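Local coordinates for Pap fimbrial major pilin protein (Escherichia coli, PDB 2UY6) that polymerizes into the thick, right-handed helical rod of the pilus, the surface filament that lets the bacterium colonize the epithelium of particular host organs, at residues L93-G98 against G150-V155. The protein carries 2 engineered substitutions. Sequence-based numbering, arbitrary orientation.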
loop_
_atom_site.group_PDB
_atom_site.type_symbol
_atom_site.label_atom_id
_atom_site.label_comp_id
_atom_site.label_asym_id
_atom_site.label_seq_id
_atom_site.Cartn_x
_atom_site.Cartn_y
_atom_site.Cartn_z
ATOM N N LEU B 93 -18.349 -23.316 9.516
ATOM C CA LEU B 93 -17.837 -22.422 10.541
ATOM C C LEU B 93 -18.610 -22.606 11.851
ATOM O O LEU B 93 -19.769 -22.195 11.956
ATOM C CB LEU B 93 -17.956 -20.970 10.066
ATOM C CG LEU B 93 -17.473 -19.918 11.063
ATOM C CD1 LEU B 93 -15.971 -20.055 11.241
ATOM C CD2 LEU B 93 -17.839 -18.537 10.571
ATOM N N ASP B 94 -17.966 -23.220 12.844
ATOM C CA ASP B 94 -18.603 -23.453 14.134
ATOM C C ASP B 94 -19.033 -22.121 14.755
ATOM O O ASP B 94 -18.392 -21.091 14.528
ATOM C CB ASP B 94 -17.645 -24.192 15.071
ATOM C CG ASP B 94 -18.377 -25.070 16.089
ATOM O OD1 ASP B 94 -19.347 -24.585 16.710
ATOM O OD2 ASP B 94 -17.977 -26.241 16.268
ATOM N N THR B 95 -20.108 -22.143 15.540
ATOM C CA THR B 95 -20.629 -20.930 16.165
ATOM C C THR B 95 -20.585 -20.899 17.685
ATOM O O THR B 95 -20.287 -21.897 18.335
ATOM C CB THR B 95 -22.086 -20.699 15.768
ATOM O OG1 THR B 95 -22.838 -21.885 16.052
ATOM C CG2 THR B 95 -22.194 -20.354 14.291
ATOM N N ASN B 96 -20.901 -19.733 18.239
ATOM C CA ASN B 96 -20.929 -19.537 19.684
ATOM C C ASN B 96 -22.363 -19.512 20.187
ATOM O O ASN B 96 -23.258 -18.987 19.517
ATOM C CB ASN B 96 -20.266 -18.213 20.072
ATOM C CG ASN B 96 -18.801 -18.160 19.695
ATOM O OD1 ASN B 96 -18.016 -19.041 20.069
ATOM N ND2 ASN B 96 -18.419 -17.120 18.953
ATOM N N GLY B 97 -22.569 -20.071 21.377
ATOM C CA GLY B 97 -23.895 -20.102 21.964
ATOM C C GLY B 97 -24.397 -21.508 22.238
ATOM O O GLY B 97 -25.496 -21.684 22.757
ATOM N N GLY B 98 -23.597 -22.509 21.882
ATOM C CA GLY B 98 -23.989 -23.891 22.102
ATOM C C GLY B 98 -25.342 -24.271 21.523
ATOM O O GLY B 98 -26.032 -25.142 22.057
ATOM N N GLY B 150 -31.746 -20.481 21.548
ATOM C CA GLY B 150 -30.688 -19.583 21.978
ATOM C C GLY B 150 -29.970 -18.867 20.844
ATOM O O GLY B 150 -29.837 -19.401 19.736
ATOM N N ALA B 151 -29.503 -17.653 21.124
ATOM C CA ALA B 151 -28.786 -16.851 20.138
ATOM C C ALA B 151 -27.367 -17.375 19.903
ATOM O O ALA B 151 -26.694 -17.829 20.829
ATOM C CB ALA B 151 -28.734 -15.389 20.587
ATOM N N PHE B 152 -26.927 -17.310 18.649
ATOM C CA PHE B 152 -25.593 -17.761 18.269
ATOM C C PHE B 152 -24.846 -16.585 17.643
ATOM O O PHE B 152 -25.440 -15.537 17.360
ATOM C CB PHE B 152 -25.689 -18.911 17.257
ATOM C CG PHE B 152 -26.291 -18.508 15.938
ATOM C CD1 PHE B 152 -25.514 -17.905 14.955
ATOM C CD2 PHE B 152 -27.642 -18.702 15.691
ATOM C CE1 PHE B 152 -26.080 -17.501 13.743
ATOM C CE2 PHE B 152 -28.214 -18.302 14.486
ATOM C CZ PHE B 152 -27.433 -17.701 13.511
ATOM N N SER B 153 -23.547 -16.764 17.431
ATOM C CA SER B 153 -22.722 -15.730 16.820
ATOM C C SER B 153 -21.442 -16.377 16.337
ATOM O O SER B 153 -21.155 -17.526 16.676
ATOM C CB SER B 153 -22.386 -14.627 17.832
ATOM O OG SER B 153 -21.582 -15.129 18.884
ATOM N N ALA B 154 -20.679 -15.642 15.540
ATOM C CA ALA B 154 -19.410 -16.144 15.030
ATOM C C ALA B 154 -18.595 -15.028 14.401
ATOM O O ALA B 154 -19.132 -13.980 14.020
ATOM C CB ALA B 154 -19.649 -17.254 14.006
ATOM N N VAL B 155 -17.293 -15.261 14.310
ATOM C CA VAL B 155 -16.369 -14.305 13.703
ATOM C C VAL B 155 -15.449 -15.071 12.776
ATOM O O VAL B 155 -14.899 -16.102 13.149
ATOM C CB VAL B 155 -15.476 -13.588 14.744
ATOM C CG1 VAL B 155 -14.461 -12.684 14.021
ATOM C CG2 VAL B 155 -16.328 -12.768 15.693
#
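Asn96 and Ser153 form a single antiparallel bridge of the hydrogen-bonded type, the touching parts, 93-97 and 151-154, running 144° apart, and the pair illustrates how one loop residue can tie two segments together. The two bonds are unequal: Asn96 N reaches Ser153 O over 2.7 Å, nearly straight (167°) and in the carbonyl plane, whereas the return bond from Ser153 N to Asn96 O, at 3.1 Å, is bent and weak. Asn96 O also lies close to the alpha carbon of Phe152, in a CA-H...O contact. On the outer side the two polar side chains lie alongside each other, Ser153 OG 3.6 Å from Asn96 CB, without a hydrogen bond between them. The other side is mostly apolar, though Thr95 CB lies 3.4 Å from Ser153 O. The methyl of Thr95, CG2, is set anti to its carbonyl carbon and rests 4.0 Å from Ala154 CB, while approaching Phe152 CD1 obliquely at 4.2 Å. Leu93 CD2 meets the same Ala154 methyl at 4.1 Å. Thr95 OG1 turns instead to Leu101 O, bonding it. Leu93, Thr95 and Ala154 pack on Ile103 of strand 101-106, and Phe152 touches Leu101; the bridge ties the loop after outermost strand 93-94 to strand 153-162 of the other sheet. Residues 153-155 also pair in parallel with a strand of another protein's chain, consistent with chaperone donor-strand complementation of the incomplete Ig-like pilin fold.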